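Local coordinates for protein phenolic acid decarboxylase (Sedimentibacter hydroxybenzoicus, PDB 7AE5) that catalyses the reversible, non-oxidative decarboxylation of 4-hydroxybenzoate and 3,4-dihydroxybenzoate, using prenylated FMN and manganese, to detoxify phenolic compounds under anaerobic conditions, at residues E110-K115 and V253-E258; K412-I417 and M438-T443. All blocks are in the same frame, centred on the assembly; numbering follows the deposited sequence.

Contact 1: residues E110-K115 and V253-E258; sequences EAAPCK and VPAGSE
The pyrrolidine ring of Pro113 lays one face over the carbonyl oxygen of Ala255. The oxygen sits off-centre, toward the N-CD bond, with Ala255 O 3.2 Å from Pro113 CD and with CB and CG of the ring farther off. Beside the ring, the methyls of Ala112 and Ala255 touch, CB to CB at 4.0 Å. Ala255 belongs to a type I beta turn, Pro254 to Ser257, that leads from strand 252-254 into strand 259-265 of the FMN-binding, Rift-related domain. Facing it is the single 3-10 turn of the loop between strands 105-106 and 117-119, closed by Lys115 N bonding to Ala112 O. The two turns are joined by one hydrogen bond, Cys114 N to Ala255 O at 2.9 Å, which meets the carbonyl almost end-on, with a C=O...N angle of 168°. Within the turn, Ser257 turns its hydroxyl to Asn209; just before it, on strand 252-254, Val253 packs on Val260. Pro254 lies about 7 Å, side chain to side chain, from Val164, a predicted prenylated FMN ligand, which puts the turn probably close to the cofactor site. The Cys114 sulfur is tucked between its own backbone N and carbonyl carbon (chi1 75°), which brings SG to 3.4 Å from Ala255 O and 4.0 Å from Val253 CG2, while Cys114 CB lies 3.2 Å from Ser257 O.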
ATOM      1  N   GLU C 110      45.015  23.105 -45.985  1.00 84.48           N
ATOM      2  CA  GLU C 110      45.436  22.137 -46.994  1.00 84.92           C
ATOM      3  C   GLU C 110      45.655  20.754 -46.389  1.00 83.44           C
ATOM      4  O   GLU C 110      45.321  19.740 -47.012  1.00 82.21           O
ATOM      5  CB  GLU C 110      46.703  22.631 -47.692  1.00 88.66           C
ATOM      6  N   ALA C 111      46.202  20.690 -45.175  1.00 86.78           N
ATOM      7  CA  ALA C 111      46.525  19.421 -44.533  1.00 85.78           C
ATOM      8  C   ALA C 111      45.328  18.765 -43.853  1.00 82.18           C
ATOM      9  O   ALA C 111      45.507  17.755 -43.164  1.00 81.21           O
ATOM     10  CB  ALA C 111      47.650  19.619 -43.513  1.00 87.79           C
ATOM     11  N   ALA C 112      44.123  19.309 -44.024  1.00 88.12           N
ATOM     12  CA  ALA C 112      42.923  18.712 -43.455  1.00 84.84           C
ATOM     13  C   ALA C 112      42.246  17.850 -44.505  1.00 83.56           C
ATOM     14  O   ALA C 112      41.799  18.384 -45.533  1.00 83.96           O
ATOM     15  CB  ALA C 112      41.967  19.791 -42.959  1.00 83.74           C
ATOM     16  N   PRO C 113      42.147  16.532 -44.305  1.00 68.93           N
ATOM     17  CA  PRO C 113      41.548  15.675 -45.344  1.00 68.05           C
ATOM     18  C   PRO C 113      40.100  16.010 -45.660  1.00 66.03           C
ATOM     19  O   PRO C 113      39.642  15.731 -46.775  1.00 66.02           O
ATOM     20  CB  PRO C 113      41.685  14.263 -44.755  1.00 66.98           C
ATOM     21  CG  PRO C 113      42.783  14.371 -43.743  1.00 68.29           C
ATOM     22  CD  PRO C 113      42.685  15.753 -43.178  1.00 68.57           C
ATOM     23  N   CYS C 114      39.362  16.601 -44.719  1.00 71.66           N
ATOM     24  CA  CYS C 114      37.994  17.019 -45.006  1.00 70.04           C
ATOM     25  C   CYS C 114      37.932  18.171 -45.998  1.00 71.66           C
ATOM     26  O   CYS C 114      36.842  18.491 -46.482  1.00 70.72           O
ATOM     27  CB  CYS C 114      37.280  17.416 -43.712  1.00 68.25           C
ATOM     28  SG  CYS C 114      37.789  19.015 -43.040  1.00 69.89           S
ATOM     29  N   LYS C 115      39.069  18.794 -46.313  1.00 78.46           N
ATOM     30  CA  LYS C 115      39.132  19.910 -47.247  1.00 80.35           C
ATOM     31  C   LYS C 115      39.725  19.495 -48.591  1.00 82.07           C
ATOM     32  O   LYS C 115      40.290  20.323 -49.308  1.00 84.40           O
ATOM     33  CB  LYS C 115      39.938  21.059 -46.641  1.00 82.31           C
ATOM     34  CG  LYS C 115      39.325  21.658 -45.381  1.00 80.97           C
ATOM     35  CD  LYS C 115      37.938  22.220 -45.644  1.00 79.60           C
ATOM     36  CE  LYS C 115      37.358  22.869 -44.394  1.00 78.56           C
ATOM     37  NZ  LYS C 115      37.833  24.270 -44.221  1.00 80.91           N
ATOM     38  N   VAL C 253      35.737  22.435 -37.476  1.00 69.26           N
ATOM     39  CA  VAL C 253      35.312  21.071 -37.759  1.00 67.95           C
ATOM     40  C   VAL C 253      36.528  20.175 -37.575  1.00 68.84           C
ATOM     41  O   VAL C 253      37.674  20.647 -37.647  1.00 70.64           O
ATOM     42  CB  VAL C 253      34.686  20.958 -39.169  1.00 67.62           C
ATOM     43  CG1 VAL C 253      33.598  22.018 -39.353  1.00 67.03           C
ATOM     44  CG2 VAL C 253      35.746  21.090 -40.238  1.00 69.44           C
ATOM     45  N   PRO C 254      36.321  18.875 -37.331  1.00 65.77           N
ATOM     46  CA  PRO C 254      37.466  17.971 -37.253  1.00 66.68           C
ATOM     47  C   PRO C 254      38.144  17.739 -38.594  1.00 68.01           C
ATOM     48  O   PRO C 254      37.504  17.609 -39.641  1.00 67.57           O
ATOM     49  CB  PRO C 254      36.850  16.711 -36.642  1.00 64.94           C
ATOM     50  CG  PRO C 254      35.297  16.885 -36.791  1.00 63.25           C
ATOM     51  CD  PRO C 254      35.106  18.081 -37.626  1.00 64.01           C
ATOM     52  N   ALA C 255      39.487  17.716 -38.553  1.00 78.26           N
ATOM     53  CA  ALA C 255      40.261  17.718 -39.803  1.00 79.90           C
ATOM     54  C   ALA C 255      39.923  16.514 -40.666  1.00 79.25           C
ATOM     55  O   ALA C 255      39.906  16.627 -41.891  1.00 79.91           O
ATOM     56  CB  ALA C 255      41.758  17.769 -39.495  1.00 81.89           C
ATOM     57  N   GLY C 256      39.586  15.382 -40.050  1.00 69.79           N
ATOM     58  CA  GLY C 256      39.417  14.139 -40.771  1.00 69.38           C
ATOM     59  C   GLY C 256      38.005  13.697 -41.086  1.00 67.49           C
ATOM     60  O   GLY C 256      37.818  12.533 -41.459  1.00 67.01           O
ATOM     61  N   SER C 257      37.007  14.569 -40.961  1.00 62.35           N
ATOM     62  CA  SER C 257      35.649  14.176 -41.310  1.00 60.64           C
ATOM     63  C   SER C 257      35.553  13.776 -42.773  1.00 61.16           C
ATOM     64  O   SER C 257      36.181  14.378 -43.649  1.00 62.67           O
ATOM     65  CB  SER C 257      34.667  15.307 -41.033  1.00 59.75           C
ATOM     66  OG  SER C 257      34.825  15.792 -39.719  1.00 59.53           O
ATOM     67  N   GLU C 258      34.736  12.759 -43.033  1.00 60.22           N
ATOM     68  CA  GLU C 258      34.513  12.336 -44.407  1.00 60.62           C
ATOM     69  C   GLU C 258      33.746  13.394 -45.186  1.00 60.47           C
ATOM     70  O   GLU C 258      34.046  13.645 -46.358  1.00 61.61           O
ATOM     71  CB  GLU C 258      33.773  11.004 -44.425  1.00 59.37           C
ATOM     72  CG  GLU C 258      34.549   9.871 -43.776  1.00 59.62           C
ATOM     73  CD  GLU C 258      35.368   9.086 -44.776  1.00 61.08           C
ATOM     74  OE1 GLU C 258      35.307   9.404 -45.980  1.00 61.86           O
ATOM     75  OE2 GLU C 258      36.068   8.143 -44.358  1.00 61.48           O
TER

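Contact 2: residues K412-I417 and M438-T443; sequences KDVSII and MIIDAT. With RB (rubidium ion), chain Q.
A rubidium ion links Asp413 to the backbone of Asp441 and Thr443 where the strand pairing ends. Asp413 grips it with both carboxylate oxygens, OD1 and OD2 each 2.5 Å from the metal, while Asp441 O and Thr443 O supply two backbone carbonyls. Asp413 OD2 also accepts a hydrogen bond from His409 N. Water 1 and Arg407 O of the same chain complete the ligands. The carboxylate of Asp441 stays outside this first shell, yet its OD2 comes within 2.8 Å of Asp413 OD1; the cation probably offsets the repulsion of two acids so close. Asp441 works as a second-shell residue: OD2 takes a hydrogen bond from water 1 at 2.6 Å, and OD1 accepts Thr443 N at 3.2 Å, from 52° above the carboxylate plane, making an Asx turn that is likely to help position Thr443 O. With an alanine in place of Asp441, water 1 would probably lose its acceptor and the turn carrying Thr443 O would be freer to shift away from the ion. Behind the metal, 414-417 and 438-441 run antiparallel at one margin of the mixed sheet of the UbiD C-terminal domain, 414-421 being an outermost strand within the chain. Ser415 and Ile439 form a hydrogen-bonded pair, N to O both ways, and Asp441 N reaches Asp413 O at 2.7 Å. On the face of Val414, Ile416, Met438 and Ile440, Ile416 CD1 lies alongside Met438, 3.5 Å from its CG, and Met438 also meets Val414 of another subunit. Across the sheet, Ser415 OG bonds to Lys366, and Ile439 packs against helix 364-372; with CG1 anti to the carbonyl carbon and the chain extended beyond it (chi2 173°), Ile439 brings CD1 to 3.7 Å from Ile417 CD1.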
ATOM      1  N   LYS C 412       9.895  -5.279   1.912  1.00 43.57           N
ATOM      2  CA  LYS C 412      10.585  -4.120   2.471  1.00 44.66           C
ATOM      3  C   LYS C 412      11.704  -3.563   1.603  1.00 44.55           C
ATOM      4  O   LYS C 412      12.044  -2.387   1.775  1.00 45.64           O
ATOM      5  CB  LYS C 412      11.155  -4.446   3.859  1.00 45.94           C
ATOM      6  CG  LYS C 412      12.202  -5.548   3.883  1.00 45.79           C
ATOM      7  CD  LYS C 412      12.740  -5.753   5.295  1.00 47.15           C
ATOM      8  CE  LYS C 412      11.629  -6.109   6.272  1.00 47.40           C
ATOM      9  NZ  LYS C 412      12.099  -6.167   7.690  1.00 48.70           N
ATOM     10  N   ASP C 413      12.293  -4.334   0.688  1.00 45.99           N
ATOM     11  CA  ASP C 413      13.368  -3.835  -0.167  1.00 45.70           C
ATOM     12  C   ASP C 413      12.862  -3.050  -1.379  1.00 44.75           C
ATOM     13  O   ASP C 413      13.685  -2.541  -2.147  1.00 44.38           O
ATOM     14  CB  ASP C 413      14.262  -4.996  -0.651  1.00 44.82           C
ATOM     15  CG  ASP C 413      15.396  -5.374   0.342  1.00 45.94           C
ATOM     16  OD1 ASP C 413      16.130  -4.493   0.832  1.00 47.24           O
ATOM     17  OD2 ASP C 413      15.609  -6.579   0.592  1.00 45.71           O
ATOM     18  N   VAL C 414      11.549  -2.927  -1.575  1.00 36.36           N
ATOM     19  CA  VAL C 414      10.982  -2.295  -2.767  1.00 35.52           C
ATOM     20  C   VAL C 414      10.117  -1.118  -2.336  1.00 36.26           C
ATOM     21  O   VAL C 414       9.146  -1.294  -1.591  1.00 36.60           O
ATOM     22  CB  VAL C 414      10.162  -3.286  -3.607  1.00 34.66           C
ATOM     23  CG1 VAL C 414       9.518  -2.570  -4.783  1.00 34.30           C
ATOM     24  CG2 VAL C 414      11.040  -4.429  -4.093  1.00 34.26           C
ATOM     25  N   SER C 415      10.444   0.074  -2.834  1.00 34.13           N
ATOM     26  CA  SER C 415       9.758   1.302  -2.454  1.00 34.91           C
ATOM     27  C   SER C 415       9.120   1.948  -3.675  1.00 34.04           C
ATOM     28  O   SER C 415       9.794   2.177  -4.684  1.00 33.58           O
ATOM     29  CB  SER C 415      10.726   2.278  -1.787  1.00 36.60           C
ATOM     30  OG  SER C 415      10.998   1.866  -0.461  1.00 37.87           O
ATOM     31  N   ILE C 416       7.832   2.259  -3.567  1.00 36.63           N
ATOM     32  CA  ILE C 416       7.053   2.880  -4.632  1.00 36.26           C
ATOM     33  C   ILE C 416       6.681   4.285  -4.177  1.00 37.04           C
ATOM     34  O   ILE C 416       5.961   4.449  -3.184  1.00 37.60           O
ATOM     35  CB  ILE C 416       5.799   2.054  -4.959  1.00 36.04           C
ATOM     36  CG1 ILE C 416       6.183   0.648  -5.425  1.00 35.50           C
ATOM     37  CG2 ILE C 416       4.963   2.742  -6.008  1.00 36.21           C
ATOM     38  CD1 ILE C 416       6.888   0.625  -6.755  1.00 35.07           C
ATOM     39  N   ILE C 417       7.162   5.299  -4.896  1.00 34.59           N
ATOM     40  CA  ILE C 417       7.006   6.698  -4.496  1.00 35.35           C
ATOM     41  C   ILE C 417       6.285   7.449  -5.609  1.00 35.14           C
ATOM     42  O   ILE C 417       6.809   7.569  -6.723  1.00 34.78           O
ATOM     43  CB  ILE C 417       8.361   7.350  -4.183  1.00 35.92           C
ATOM     44  CG1 ILE C 417       9.169   6.465  -3.235  1.00 36.37           C
ATOM     45  CG2 ILE C 417       8.159   8.730  -3.575  1.00 36.72           C
ATOM     46  CD1 ILE C 417      10.663   6.561  -3.437  1.00 36.60           C
ATOM     47  N   MET C 438      10.510   3.705  -8.456  1.00 43.17           N
ATOM     48  CA  MET C 438      10.676   2.385  -7.863  1.00 39.95           C
ATOM     49  C   MET C 438      12.128   2.209  -7.448  1.00 39.17           C
ATOM     50  O   MET C 438      13.026   2.212  -8.296  1.00 43.31           O
ATOM     51  CB  MET C 438      10.255   1.274  -8.830  1.00 43.07           C
ATOM     52  CG  MET C 438      10.030  -0.061  -8.137  1.00 38.82           C
ATOM     53  SD  MET C 438       9.689  -1.459  -9.227  1.00 40.99           S
ATOM     54  CE  MET C 438       9.913  -0.724 -10.840  1.00 47.61           C
ATOM     55  N   ILE C 439      12.352   2.066  -6.146  1.00 33.68           N
ATOM     56  CA  ILE C 439      13.669   1.800  -5.583  1.00 32.21           C
ATOM     57  C   ILE C 439      13.702   0.350  -5.126  1.00 31.45           C
ATOM     58  O   ILE C 439      12.805  -0.098  -4.402  1.00 28.77           O
ATOM     59  CB  ILE C 439      13.986   2.748  -4.413  1.00 28.00           C
ATOM     60  CG1 ILE C 439      13.915   4.206  -4.863  1.00 28.53           C
ATOM     61  CG2 ILE C 439      15.350   2.433  -3.823  1.00 27.03           C
ATOM     62  CD1 ILE C 439      14.056   5.188  -3.718  1.00 24.86           C
ATOM     63  N   ILE C 440      14.729  -0.382  -5.546  1.00 31.11           N
ATOM     64  CA  ILE C 440      14.889  -1.790  -5.200  1.00 31.00           C
ATOM     65  C   ILE C 440      16.220  -1.945  -4.479  1.00 29.70           C
ATOM     66  O   ILE C 440      17.281  -1.684  -5.059  1.00 31.20           O
ATOM     67  CB  ILE C 440      14.826  -2.696  -6.438  1.00 35.26           C
ATOM     68  CG1 ILE C 440      13.498  -2.506  -7.171  1.00 36.55           C
ATOM     69  CG2 ILE C 440      14.999  -4.154  -6.045  1.00 34.60           C
ATOM     70  CD1 ILE C 440      13.398  -3.291  -8.454  1.00 40.86           C
ATOM     71  N   ASP C 441      16.165  -2.375  -3.218  1.00 42.39           N
ATOM     72  CA  ASP C 441      17.363  -2.542  -2.397  1.00 41.97           C
ATOM     73  C   ASP C 441      17.793  -4.008  -2.440  1.00 43.74           C
ATOM     74  O   ASP C 441      17.502  -4.809  -1.544  1.00 43.43           O
ATOM     75  CB  ASP C 441      17.106  -2.055  -0.971  1.00 39.87           C
ATOM     76  CG  ASP C 441      18.261  -2.356  -0.032  1.00 40.87           C
ATOM     77  OD1 ASP C 441      19.398  -2.520  -0.522  1.00 42.27           O
ATOM     78  OD2 ASP C 441      18.036  -2.418   1.196  1.00 40.82           O
ATOM     79  N   ALA C 442      18.529  -4.350  -3.505  1.00 34.99           N
ATOM     80  CA  ALA C 442      19.086  -5.684  -3.702  1.00 36.92           C
ATOM     81  C   ALA C 442      20.398  -5.887  -2.954  1.00 37.03           C
ATOM     82  O   ALA C 442      21.254  -6.656  -3.411  1.00 38.83           O
ATOM     83  CB  ALA C 442      19.281  -5.962  -5.194  1.00 39.84           C
ATOM     84  N   THR C 443      20.584  -5.217  -1.822  1.00 37.11           N
ATOM     85  CA  THR C 443      21.800  -5.374  -1.041  1.00 38.33           C
ATOM     86  C   THR C 443      21.565  -6.250   0.184  1.00 39.55           C
ATOM     87  O   THR C 443      20.427  -6.438   0.652  1.00 38.62           O
ATOM     88  CB  THR C 443      22.361  -4.016  -0.602  1.00 37.46           C
ATOM     89  OG1 THR C 443      21.496  -3.426   0.376  1.00 36.20           O
ATOM     90  CG2 THR C 443      22.504  -3.087  -1.797  1.00 36.49           C
TER
HETATM   91 RB    RB Q 501      18.003  -6.048   0.512  1.00 48.64          RB
HETATM   92  O   HOH W   1      18.568  -4.600   2.410  1.00 33.84           O

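In the fold
Contact 1 closes along the chain before contact 2 opens, and they lie on opposite sides of the chain's centre: their centres are 51 Å apart and their nearest atoms about 39 Å. They share no sheet. Contact 1 joins two turns of the Rift-related, FMN-binding domain, near residues predicted to hold the cofactor and manganese, and no other protein chain touches it. Contact 2 belongs to the C-terminal domain, away from the annotated sites, where its strands meet two further copies of the protein. Contact 1 thus lies in the part of the subunit that probably holds the cofactor, and contact 2 where copies of the protein pack together.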